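Adenine Deaminase (Enterococcus faecalis, PDB 2ICS) is a binuclear zinc hydrolase of the amidohydrolase type that binds adenine and, with very low efficiency in vitro, deacetylates acetyl-(R)-mandelate. Local coordinates at residues G12-V15 with P19-I22; G93-H98 with A136-K141; F242-G247 with E291-V296; V187-A192 with D197-L202; A54-D59 with E355-I360. One frame throughout, in Å; residues are numbered along the deposited sequence.

Contact 1: residues G12-V15 with P19-I22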
# COMPACT_ATOMS: atom_id res chain seq x y z
N GLY A 12 22.65 -7.58 -11.13
CA GLY A 12 21.62 -6.61 -10.78
C GLY A 12 22.20 -5.29 -10.31
O GLY A 12 23.40 -5.15 -10.08
N GLN A 13 21.32 -4.30 -10.17
CA GLN A 13 21.71 -2.97 -9.74
C GLN A 13 20.54 -2.37 -8.98
O GLN A 13 19.40 -2.54 -9.38
CB GLN A 13 22.03 -2.11 -10.96
CG GLN A 13 22.44 -0.70 -10.63
CD GLN A 13 22.42 0.19 -11.85
OE1 GLN A 13 22.85 1.34 -11.79
NE2 GLN A 13 21.92 -0.33 -12.96
N THR A 14 20.82 -1.67 -7.88
CA THR A 14 19.75 -1.05 -7.13
C THR A 14 19.44 0.29 -7.78
O THR A 14 20.18 0.76 -8.65
CB THR A 14 20.12 -0.81 -5.65
OG1 THR A 14 21.12 0.22 -5.56
CG2 THR A 14 20.65 -2.09 -5.03
N VAL A 15 18.33 0.90 -7.36
CA VAL A 15 17.90 2.19 -7.89
C VAL A 15 18.91 3.29 -7.55
O VAL A 15 18.89 4.37 -8.14
CB VAL A 15 16.49 2.54 -7.32
CG1 VAL A 15 16.56 2.68 -5.82
CG2 VAL A 15 15.95 3.80 -7.97
N PRO A 19 25.82 -2.03 -7.57
CA PRO A 19 25.84 -3.38 -8.14
C PRO A 19 25.35 -4.34 -7.06
O PRO A 19 25.76 -4.23 -5.90
CB PRO A 19 27.32 -3.61 -8.45
CG PRO A 19 27.88 -2.22 -8.58
CD PRO A 19 27.18 -1.48 -7.48
N VAL A 20 24.48 -5.28 -7.42
CA VAL A 20 23.98 -6.21 -6.43
C VAL A 20 23.69 -7.61 -6.97
O VAL A 20 23.30 -7.78 -8.12
CB VAL A 20 22.69 -5.65 -5.76
CG1 VAL A 20 21.53 -5.69 -6.73
CG2 VAL A 20 22.37 -6.44 -4.51
N GLU A 21 23.91 -8.60 -6.11
CA GLU A 21 23.65 -10.00 -6.43
C GLU A 21 23.01 -10.56 -5.17
O GLU A 21 23.44 -10.24 -4.07
CB GLU A 21 24.95 -10.75 -6.75
CG GLU A 21 25.82 -10.08 -7.81
CD GLU A 21 26.75 -11.06 -8.53
OE1 GLU A 21 27.26 -11.99 -7.88
OE2 GLU A 21 26.97 -10.87 -9.75
N ILE A 22 21.98 -11.38 -5.34
CA ILE A 22 21.28 -11.94 -4.19
C ILE A 22 21.29 -13.47 -4.20
O ILE A 22 21.05 -14.10 -5.23
CB ILE A 22 19.80 -11.45 -4.14
CG1 ILE A 22 19.74 -9.93 -4.03
CG2 ILE A 22 19.09 -12.06 -2.95
CD1 ILE A 22 20.01 -9.20 -5.33
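The peptide group joining Gly12 to Gln13 carries Val20 on one face: CG1 of Val20 sits squarely over it, 3.7 Å from Gln13 N. The backbone N of Val20 approaches from the same side. Its bond to Gly12 O is 2.9 Å long and nearly straight, at 169°. Beside it, Pro19 CA lends a C-H contact to Gly12 O at 3.6 Å. The return bond, from Gly12 N to Val20 O, is weak, so this antiparallel hydrogen-bonded pair is held mainly from one end. CG1 of Val20 reaches the peptide because it lies between its own backbone N and carbonyl carbon (chi1 71°). Its outer side meets Thr14 CG2 at 4.1 Å, the two side chains crossing at about a right angle. Gln13 and Pro19 form the adjoining non-hydrogen-bonded pair, with CA atoms 4.4 Å apart and side chains on the face away from Val20. Thr14 OG1 turns to Asn16 N, within the three-residue connection. This is the closed end of a beta hairpin, strands 5-13 and 19-25, in the protein's small four-stranded mixed sheet.

Contact 2: residues G93-H98 with A136-K141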
# COMPACT_ATOMS: atom_id res chain seq x y z
N GLY A 93 -14.87 -7.88 7.26
CA GLY A 93 -14.93 -7.68 8.70
C GLY A 93 -14.76 -9.05 9.33
O GLY A 93 -14.54 -10.03 8.61
N ALA A 94 -14.86 -9.13 10.65
CA ALA A 94 -14.69 -10.40 11.35
C ALA A 94 -15.62 -11.51 10.83
O ALA A 94 -15.26 -12.68 10.87
CB ALA A 94 -14.93 -10.20 12.84
N GLU A 95 -16.79 -11.14 10.33
CA GLU A 95 -17.76 -12.12 9.85
C GLU A 95 -17.46 -12.76 8.50
O GLU A 95 -18.05 -13.79 8.16
CB GLU A 95 -19.15 -11.49 9.83
CG GLU A 95 -19.69 -11.12 11.21
CD GLU A 95 -20.10 -12.33 12.04
OE1 GLU A 95 -21.02 -13.06 11.62
OE2 GLU A 95 -19.49 -12.56 13.11
N ASN A 96 -16.58 -12.15 7.71
CA ASN A 96 -16.27 -12.72 6.40
C ASN A 96 -14.79 -12.82 6.06
O ASN A 96 -14.42 -13.27 4.98
CB ASN A 96 -17.02 -11.96 5.30
CG ASN A 96 -16.93 -10.44 5.46
OD1 ASN A 96 -16.41 -9.92 6.45
ND2 ASN A 96 -17.45 -9.72 4.47
N ILE A 97 -13.93 -12.42 6.99
CA ILE A 97 -12.49 -12.46 6.74
C ILE A 97 -11.94 -13.88 6.54
O ILE A 97 -10.95 -14.08 5.82
CB ILE A 97 -11.73 -11.75 7.88
CG1 ILE A 97 -10.27 -11.56 7.48
CG2 ILE A 97 -11.86 -12.55 9.18
CD1 ILE A 97 -9.55 -10.53 8.31
N HIS A 98 -12.58 -14.86 7.17
CA HIS A 98 -12.15 -16.25 7.03
C HIS A 98 -12.36 -16.75 5.61
O HIS A 98 -11.49 -17.43 5.05
CB HIS A 98 -12.90 -17.13 8.02
CG HIS A 98 -12.26 -17.19 9.38
ND1 HIS A 98 -11.14 -17.95 9.64
CD2 HIS A 98 -12.56 -16.55 10.53
CE1 HIS A 98 -10.77 -17.78 10.89
NE2 HIS A 98 -11.62 -16.94 11.46
N ALA A 136 -16.30 -4.55 19.05
CA ALA A 136 -14.89 -4.69 19.41
C ALA A 136 -14.52 -6.16 19.60
O ALA A 136 -13.46 -6.60 19.14
CB ALA A 136 -14.61 -3.92 20.70
N SER A 137 -15.39 -6.91 20.26
CA SER A 137 -15.15 -8.32 20.52
C SER A 137 -14.90 -9.12 19.26
O SER A 137 -13.97 -9.93 19.21
CB SER A 137 -16.35 -8.93 21.27
OG SER A 137 -16.47 -8.37 22.56
N LEU A 138 -15.73 -8.91 18.25
CA LEU A 138 -15.58 -9.65 17.00
C LEU A 138 -14.25 -9.35 16.33
O LEU A 138 -13.65 -10.23 15.71
CB LEU A 138 -16.73 -9.33 16.05
CG LEU A 138 -18.15 -9.64 16.54
CD1 LEU A 138 -19.12 -9.48 15.38
CD2 LEU A 138 -18.21 -11.06 17.09
N VAL A 139 -13.78 -8.11 16.44
CA VAL A 139 -12.51 -7.74 15.83
C VAL A 139 -11.37 -8.43 16.55
O VAL A 139 -10.46 -8.97 15.92
CB VAL A 139 -12.29 -6.21 15.86
CG1 VAL A 139 -10.90 -5.87 15.36
CG2 VAL A 139 -13.34 -5.52 14.99
N LYS A 140 -11.42 -8.42 17.88
CA LYS A 140 -10.40 -9.06 18.70
C LYS A 140 -10.27 -10.53 18.35
O LYS A 140 -9.17 -11.06 18.23
CB LYS A 140 -10.75 -8.91 20.19
CG LYS A 140 -9.90 -9.77 21.11
CD LYS A 140 -8.97 -8.95 21.99
CE LYS A 140 -9.72 -8.29 23.12
NZ LYS A 140 -8.78 -7.64 24.08
N LYS A 141 -11.41 -11.20 18.18
CA LYS A 141 -11.43 -12.61 17.85
C LYS A 141 -10.76 -12.88 16.50
O LYS A 141 -10.04 -13.87 16.34
CB LYS A 141 -12.86 -13.15 17.83
CG LYS A 141 -13.53 -13.12 19.20
CD LYS A 141 -14.92 -13.73 19.18
CE LYS A 141 -15.57 -13.65 20.56
NZ LYS A 141 -16.97 -14.13 20.56
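Ala94, in the loop that enters helix 97-105, comes against the side of helix 136-145, its CA 5.6 Å from that of Val139. The methyl group of Ala94 points toward the helix and lands on the backbone as much as on a side chain: CB is 3.1 Å from Leu138 O, a tight approach, and 3.8 Å from Leu138 CB. Glu95 adds a looser touch. Its chain folds back at the second torsion (chi2 -73°), bringing OE2 to 3.8 Å from Leu138 CD1. The Leu138 side chain also touches Lys119. The loop is shaped locally by Asn96, whose OD1 receives the Gly93 N-H at 2.7 Å, the donor tilted 21° from the amide carbonyl plane; ND2 of the same amide is spent on Trp120 O. Asn96 sits at the N-cap position of helix 97-105, but its side chain makes no capping bond. The helices lie in the outer layer of the TIM barrel, one after strand 83-89 and the next before strand 150-152. Between the segments there is only van der Waals contact, with no hydrogen bond or ion pair. The fit therefore depends on shape, a small methyl pressed against a helical carbonyl, while the leucine branch and the carboxylate merely graze at the partly exposed edge.

Contact 3: residues F242-G247 with E291-V296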
# COMPACT_ATOMS: atom_id res chain seq x y z
N PHE A 242 1.34 9.32 6.18
CA PHE A 242 0.56 9.69 5.00
C PHE A 242 0.71 8.63 3.90
O PHE A 242 1.80 8.42 3.36
CB PHE A 242 1.01 11.05 4.47
CG PHE A 242 0.47 12.22 5.26
CD1 PHE A 242 0.32 12.16 6.64
CD2 PHE A 242 0.12 13.41 4.61
CE1 PHE A 242 -0.15 13.25 7.37
CE2 PHE A 242 -0.35 14.51 5.33
CZ PHE A 242 -0.49 14.43 6.70
N ASP A 243 -0.40 7.97 3.58
CA ASP A 243 -0.42 6.92 2.56
C ASP A 243 -1.25 7.42 1.38
O ASP A 243 -2.33 7.97 1.57
CB ASP A 243 -1.05 5.66 3.17
CG ASP A 243 -1.09 4.49 2.21
OD1 ASP A 243 -0.03 3.89 1.92
OD2 ASP A 243 -2.20 4.16 1.76
N ILE A 244 -0.74 7.23 0.16
CA ILE A 244 -1.43 7.68 -1.05
C ILE A 244 -2.83 7.09 -1.29
O ILE A 244 -3.80 7.84 -1.40
CB ILE A 244 -0.57 7.40 -2.32
CG1 ILE A 244 0.72 8.22 -2.27
CG2 ILE A 244 -1.36 7.77 -3.58
CD1 ILE A 244 0.50 9.73 -2.33
N GLY A 245 -2.94 5.77 -1.38
CA GLY A 245 -4.24 5.15 -1.63
C GLY A 245 -4.96 5.83 -2.78
O GLY A 245 -6.11 6.23 -2.65
N HIS A 246 -4.27 5.96 -3.92
CA HIS A 246 -4.80 6.65 -5.11
C HIS A 246 -6.30 6.51 -5.32
O HIS A 246 -7.04 7.50 -5.24
CB HIS A 246 -4.07 6.19 -6.37
CG HIS A 246 -4.33 7.06 -7.56
ND1 HIS A 246 -5.59 7.26 -8.08
CD2 HIS A 246 -3.49 7.80 -8.33
CE1 HIS A 246 -5.52 8.08 -9.11
NE2 HIS A 246 -4.26 8.42 -9.28
N GLY A 247 -6.75 5.30 -5.62
CA GLY A 247 -8.17 5.07 -5.82
C GLY A 247 -8.81 5.84 -6.96
O GLY A 247 -8.18 6.62 -7.67
N GLU A 291 4.88 6.24 -11.08
CA GLU A 291 5.26 7.17 -12.13
C GLU A 291 4.58 8.52 -11.91
O GLU A 291 5.07 9.56 -12.37
CB GLU A 291 4.88 6.62 -13.51
CG GLU A 291 5.50 5.27 -13.82
CD GLU A 291 4.90 4.62 -15.04
OE1 GLU A 291 3.72 4.89 -15.33
OE2 GLU A 291 5.60 3.82 -15.70
N LYS A 292 3.45 8.51 -11.21
CA LYS A 292 2.74 9.76 -10.93
C LYS A 292 3.50 10.59 -9.90
O LYS A 292 3.61 11.81 -10.01
CB LYS A 292 1.32 9.48 -10.46
CG LYS A 292 0.42 8.95 -11.57
CD LYS A 292 -1.01 8.68 -11.10
CE LYS A 292 -1.85 8.11 -12.24
NZ LYS A 292 -3.17 7.60 -11.79
N LEU A 293 4.05 9.94 -8.87
CA LEU A 293 4.81 10.68 -7.88
C LEU A 293 6.17 11.06 -8.45
O LEU A 293 6.83 11.97 -7.95
CB LEU A 293 4.95 9.87 -6.60
CG LEU A 293 3.58 9.99 -5.93
CD1 LEU A 293 3.07 8.64 -5.50
CD2 LEU A 293 3.68 10.97 -4.78
N ARG A 294 6.58 10.36 -9.50
CA ARG A 294 7.85 10.67 -10.14
C ARG A 294 7.65 11.98 -10.88
O ARG A 294 8.48 12.88 -10.80
CB ARG A 294 8.24 9.56 -11.12
CG ARG A 294 9.44 9.91 -12.00
CD ARG A 294 10.61 10.41 -11.17
NE ARG A 294 11.77 10.76 -12.00
CZ ARG A 294 12.61 11.75 -11.72
NH1 ARG A 294 12.43 12.50 -10.63
NH2 ARG A 294 13.64 11.99 -12.52
N VAL A 295 6.53 12.09 -11.60
CA VAL A 295 6.24 13.29 -12.36
C VAL A 295 5.95 14.46 -11.41
O VAL A 295 6.19 15.61 -11.76
CB VAL A 295 5.02 13.07 -13.31
CG1 VAL A 295 3.72 13.07 -12.52
CG2 VAL A 295 5.01 14.15 -14.38
N VAL A 296 5.44 14.15 -10.23
CA VAL A 296 5.16 15.17 -9.22
C VAL A 296 6.49 15.79 -8.77
O VAL A 296 6.56 16.98 -8.49
CB VAL A 296 4.44 14.58 -7.98
CG1 VAL A 296 4.52 15.55 -6.80
CG2 VAL A 296 2.99 14.31 -8.31
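Two side-chain pairs join the end of a TIM-barrel strand to a helix, and they meet in different ways. Ile244, just beyond strand 241-243, and Leu293 of helix 286-296 reach toward each other tip to tip, with Ile244 CG1 4.0 Å from Leu293 CD1. Two residues further on, His246 meets Lys292 crosswise, their side chains at about a right angle. Extended beyond CG, the lysine chain carries its far methylenes past the imidazole: Lys292 CD is 3.8 Å from His246 CD2. The amine nitrogen then arrives oblique to the ring, with NZ 2.9 Å from His246 NE2. NZ also bonds to the carbonyl oxygens of Pro282 and Thr344, which fix the end of this buried chain. His246 swings out to the helix with CG anti to its backbone N (chi1 -167°). The intervening Gly245 adopts a positive phi, which glycine accommodates readily, and its carbonyl oxygen bonds to ND1 of His211, a ligand of the second zinc; the turn is thus second-shell support for a metal ligand. His246 itself is not a zinc ligand, its side chain lying about 10 Å from a bound zinc and about 6 Å from that of Asp272. All four touching residues are buried. Rotation of the imidazole is set by its other nitrogen: ND1 donates to Gly247 O over 2.7 Å, the acceptor only 2° out of the ring plane and the donor on a carbonyl lone pair, while the same oxygen also bonds to Ser346 OG.

Contact 4: residues V187-A192 with D197-L202. With ZN (zinc ion), chain C; ADE (adenine), chain D.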
# COMPACT_ATOMS: atom_id res chain seq x y z
N VAL A 187 -6.65 4.83 8.40
CA VAL A 187 -7.81 5.70 8.36
C VAL A 187 -8.03 6.30 6.98
O VAL A 187 -7.16 6.94 6.40
CB VAL A 187 -7.69 6.87 9.38
CG1 VAL A 187 -8.91 7.78 9.31
CG2 VAL A 187 -7.55 6.30 10.78
N HIS A 188 -9.22 6.07 6.45
CA HIS A 188 -9.61 6.59 5.15
C HIS A 188 -10.32 7.91 5.39
O HIS A 188 -11.11 8.04 6.34
CB HIS A 188 -10.50 5.54 4.44
CG HIS A 188 -11.68 6.09 3.70
ND1 HIS A 188 -12.03 5.60 2.46
CD2 HIS A 188 -12.61 7.01 4.09
CE1 HIS A 188 -13.15 6.22 2.13
NE2 HIS A 188 -13.54 7.07 3.09
N ILE A 189 -10.01 8.91 4.57
CA ILE A 189 -10.65 10.21 4.68
C ILE A 189 -11.25 10.56 3.33
O ILE A 189 -10.79 10.07 2.29
CB ILE A 189 -9.65 11.34 5.08
CG1 ILE A 189 -8.51 11.42 4.06
CG2 ILE A 189 -9.11 11.09 6.48
CD1 ILE A 189 -7.54 12.58 4.31
N GLY A 190 -12.28 11.37 3.35
CA GLY A 190 -12.94 11.79 2.12
C GLY A 190 -13.68 13.06 2.43
O GLY A 190 -13.13 13.98 3.05
N SER A 191 -14.93 13.12 2.00
CA SER A 191 -15.78 14.29 2.23
C SER A 191 -16.18 14.34 3.70
O SER A 191 -16.18 13.33 4.39
CB SER A 191 -17.03 14.20 1.37
OG SER A 191 -16.70 14.10 -0.00
N ALA A 192 -16.52 15.54 4.17
CA ALA A 192 -16.95 15.70 5.55
C ALA A 192 -18.44 15.40 5.58
O ALA A 192 -19.13 15.56 4.57
CB ALA A 192 -16.69 17.14 6.02
N ASP A 197 -9.75 17.99 10.54
CA ASP A 197 -9.10 18.36 11.79
C ASP A 197 -9.53 17.50 12.97
O ASP A 197 -8.73 17.19 13.85
CB ASP A 197 -9.35 19.85 12.09
CG ASP A 197 -10.82 20.21 12.07
OD1 ASP A 197 -11.51 19.90 11.08
OD2 ASP A 197 -11.30 20.81 13.05
N GLU A 198 -10.80 17.12 12.98
CA GLU A 198 -11.34 16.29 14.05
C GLU A 198 -10.75 14.88 13.94
O GLU A 198 -10.50 14.22 14.94
CB GLU A 198 -12.87 16.26 13.94
CG GLU A 198 -13.59 15.72 15.16
CD GLU A 198 -15.11 15.81 15.03
OE1 GLU A 198 -15.81 15.46 16.00
OE2 GLU A 198 -15.60 16.22 13.95
N ILE A 199 -10.54 14.43 12.71
CA ILE A 199 -9.98 13.11 12.44
C ILE A 199 -8.50 13.07 12.80
O ILE A 199 -8.04 12.17 13.50
CB ILE A 199 -10.13 12.74 10.96
CG1 ILE A 199 -11.61 12.59 10.61
CG2 ILE A 199 -9.38 11.46 10.65
CD1 ILE A 199 -11.88 12.31 9.15
N LEU A 200 -7.76 14.05 12.30
CA LEU A 200 -6.32 14.13 12.54
C LEU A 200 -6.01 14.29 14.01
O LEU A 200 -4.99 13.80 14.50
CB LEU A 200 -5.72 15.29 11.74
CG LEU A 200 -5.70 15.13 10.21
CD1 LEU A 200 -5.21 16.41 9.56
CD2 LEU A 200 -4.79 13.99 9.82
N ALA A 201 -6.90 14.98 14.73
CA ALA A 201 -6.71 15.21 16.15
C ALA A 201 -6.70 13.92 16.97
O ALA A 201 -6.01 13.82 17.98
CB ALA A 201 -7.80 16.14 16.67
N LEU A 202 -7.46 12.93 16.53
CA LEU A 202 -7.53 11.66 17.25
C LEU A 202 -6.46 10.65 16.85
O LEU A 202 -6.19 9.69 17.57
CB LEU A 202 -8.91 11.03 17.10
CG LEU A 202 -10.04 11.61 17.97
CD1 LEU A 202 -10.30 13.07 17.62
CD2 LEU A 202 -11.30 10.78 17.75
ZN ZN C . -11.03 4.45 0.98
N9 ADE D . -16.78 6.83 -1.53
C8 ADE D . -15.91 7.61 -0.84
N7 ADE D . -14.79 6.97 -0.63
C5 ADE D . -14.87 5.73 -1.16
C6 ADE D . -14.00 4.61 -1.25
N6 ADE D . -12.74 4.65 -0.69
N1 ADE D . -14.44 3.49 -1.89
C2 ADE D . -15.67 3.43 -2.43
N3 ADE D . -16.52 4.46 -2.37
C4 ADE D . -16.16 5.62 -1.76
O HOH W 1 -10.26 3.30 -0.77
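In a beta-alpha-beta unit of the barrel, Val187 and Ile189 of strand 186-189 pack against Ile199 of helix 196-202. Ile199 touches both neighbours. Its CG2 meets Val187 CG1 at 3.9 Å and lies close to Ile189 as well, while its CD1 makes the nearer touch to Ile189, 4.0 Å from CG2 of that residue. The branch of Val187 that makes the touch is anti to the backbone N (chi1 179°), which aims it at the helix, and both pairs of side chains lie at a slant to each other. Leu170 of helix 168-178 and Met157 also touch Val187 and Ile199, so this apolar layer between strands and helices is buried. Strand alternation sends the intervening residue to the inside of the barrel: His188 faces the active site, where ND1 binds the second zinc at 2.1 Å. Carbamylated Lys154 and His211 are the other protein ligands, joined by a water at 2.2 Å and by adenine N6 at 2.4 Å. The adenine amino group lies at the edge of the imidazole, near its plane, with N6 3.3 Å from His188 CE1. On the far nitrogen of the ring, NE2 is hydrogen-bonded to Ser158 OG, a second-shell contact that fixes the ring's rotation.

Contact 5: residues A54-D59 with E355-I360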
# COMPACT_ATOMS: atom_id res chain seq x y z
N ALA A 54 13.63 -4.71 -3.13
CA ALA A 54 12.88 -5.62 -2.29
C ALA A 54 11.55 -5.76 -3.02
O ALA A 54 11.17 -4.86 -3.77
CB ALA A 54 12.67 -5.01 -0.92
N GLY A 55 10.85 -6.87 -2.83
CA GLY A 55 9.57 -7.04 -3.50
C GLY A 55 8.65 -5.87 -3.18
O GLY A 55 8.49 -5.50 -2.02
N TRP A 56 8.06 -5.27 -4.21
CA TRP A 56 7.18 -4.12 -4.00
C TRP A 56 5.97 -4.53 -3.17
O TRP A 56 5.47 -5.65 -3.31
CB TRP A 56 6.73 -3.53 -5.33
CG TRP A 56 7.85 -3.02 -6.20
CD1 TRP A 56 9.14 -2.79 -5.83
CD2 TRP A 56 7.75 -2.64 -7.59
NE1 TRP A 56 9.86 -2.29 -6.90
CE2 TRP A 56 9.04 -2.19 -7.98
CE3 TRP A 56 6.71 -2.65 -8.53
CZ2 TRP A 56 9.30 -1.75 -9.29
CZ3 TRP A 56 6.98 -2.21 -9.83
CH2 TRP A 56 8.27 -1.76 -10.19
N ILE A 57 5.49 -3.62 -2.33
CA ILE A 57 4.36 -3.86 -1.45
C ILE A 57 3.30 -2.77 -1.59
O ILE A 57 3.60 -1.58 -1.43
CB ILE A 57 4.81 -3.89 0.04
CG1 ILE A 57 5.87 -4.96 0.26
CG2 ILE A 57 3.61 -4.16 0.94
CD1 ILE A 57 6.55 -4.90 1.65
N ASP A 58 2.06 -3.17 -1.88
CA ASP A 58 0.95 -2.23 -2.03
C ASP A 58 0.10 -2.37 -0.77
O ASP A 58 -0.69 -3.30 -0.67
CB ASP A 58 0.11 -2.62 -3.25
CG ASP A 58 -0.81 -1.50 -3.70
OD1 ASP A 58 -1.14 -0.62 -2.88
OD2 ASP A 58 -1.22 -1.51 -4.88
N ASP A 59 0.23 -1.44 0.18
CA ASP A 59 -0.52 -1.56 1.43
C ASP A 59 -1.96 -1.05 1.44
O ASP A 59 -2.55 -0.86 2.51
CB ASP A 59 0.26 -0.95 2.61
CG ASP A 59 0.35 0.56 2.55
OD1 ASP A 59 -0.41 1.19 1.78
OD2 ASP A 59 1.19 1.12 3.29
N GLU A 355 9.32 9.30 -17.63
CA GLU A 355 9.96 8.03 -17.27
C GLU A 355 8.95 6.97 -16.83
O GLU A 355 8.00 7.25 -16.10
CB GLU A 355 10.99 8.27 -16.17
CG GLU A 355 11.87 9.50 -16.42
CD GLU A 355 12.97 9.68 -15.39
OE1 GLU A 355 12.66 9.74 -14.18
OE2 GLU A 355 14.15 9.76 -15.78
N GLN A 356 9.16 5.74 -17.30
CA GLN A 356 8.28 4.62 -16.98
C GLN A 356 9.03 3.49 -16.28
O GLN A 356 10.14 3.12 -16.69
CB GLN A 356 7.64 4.08 -18.26
CG GLN A 356 6.64 5.01 -18.93
CD GLN A 356 6.15 4.46 -20.26
OE1 GLN A 356 5.76 3.30 -20.36
NE2 GLN A 356 6.15 5.30 -21.29
N ILE A 357 8.43 2.95 -15.22
CA ILE A 357 9.05 1.84 -14.50
C ILE A 357 8.26 0.58 -14.85
O ILE A 357 7.03 0.59 -14.86
CB ILE A 357 9.06 2.10 -12.97
CG1 ILE A 357 9.78 0.96 -12.25
CG2 ILE A 357 7.63 2.29 -12.45
CD1 ILE A 357 10.14 1.26 -10.81
N ARG A 358 8.98 -0.50 -15.17
CA ARG A 358 8.33 -1.75 -15.57
C ARG A 358 8.96 -3.01 -15.00
O ARG A 358 10.13 -3.29 -15.24
CB ARG A 358 8.35 -1.87 -17.10
CG ARG A 358 7.78 -0.68 -17.84
CD ARG A 358 8.10 -0.77 -19.32
NE ARG A 358 7.65 0.41 -20.05
CZ ARG A 358 7.84 0.61 -21.35
NH1 ARG A 358 8.48 -0.31 -22.07
NH2 ARG A 358 7.38 1.71 -21.93
N PRO A 359 8.17 -3.81 -14.27
CA PRO A 359 8.72 -5.05 -13.70
C PRO A 359 8.85 -6.09 -14.82
O PRO A 359 7.96 -6.21 -15.65
CB PRO A 359 7.66 -5.45 -12.68
CG PRO A 359 6.39 -4.98 -13.32
CD PRO A 359 6.78 -3.61 -13.85
N ILE A 360 9.96 -6.82 -14.84
CA ILE A 360 10.14 -7.84 -15.87
C ILE A 360 10.20 -9.22 -15.24
O ILE A 360 9.95 -10.22 -15.90
CB ILE A 360 11.42 -7.59 -16.70
CG1 ILE A 360 12.65 -7.64 -15.80
CG2 ILE A 360 11.32 -6.25 -17.42
CD1 ILE A 360 13.96 -7.49 -16.56
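Trp56 holds CG beside its backbone N (chi1 -61°), which swings the indole out from strand 51-61, and Ile357 keeps CG1 anti to its own N with CD1 extended beyond (chi2 166°), so that the two side chains meet from opposite directions. Ile357 and Pro359 both come obliquely to the six-membered ring. Ile357 CD1 lies 3.5 Å from Trp56 CZ2, and its CG1 is 3.7 Å from Trp56 CH2. Pro359 CD stands at a looser 4.3 Å from Trp56 CZ3. The backbones are well apart, 9.9 Å between the CA atoms of Trp56 and Pro359, because strand 331-344 runs between the two strands in the mixed sheet; Phe334 of that strand meets both the indole and Ile357. Leu286, Ala287 and Met290 of helix 286-296 cover the same cluster. Trp56 thus ties the strand that runs on to the zinc ligand His60 to the sheet region beyond the barrel. Arg358, pointing the other way, makes its bond within its own strand: NH2 donates to Gln356 OE1 at 2.8 Å, with the acceptor in the guanidinium plane but the donor 57° above the amide carbonyl plane. The contact of Trp56 with Ile357 and Pro359 is therefore apolar and rests on packing alone, while Gln356 and Arg358, on the reverse side of the strand, pair with each other.

Contacts 3, 4 and 5 are buried, whereas contacts 1 and 2 are only partly so and lie on opposite sides of the chain's centre, about 42 Å apart between centres. Contact 1 alone has backbone hydrogen bonds between its segments; the others are made by side chains, which in contact 2 also meet a helix carbonyl. Contacts 3 and 4 reach the same parallel barrel sheet, and both involve zinc ligands, contact 4 directly and contact 3 through the second shell. Contact 5, itself apolar, touches contact 3 through an Arg294–Glu355 salt bridge. Its two strands also close a loop in the chain that encloses contacts 2, 3 and 4, while contact 1 precedes it within the neighbouring small sheet.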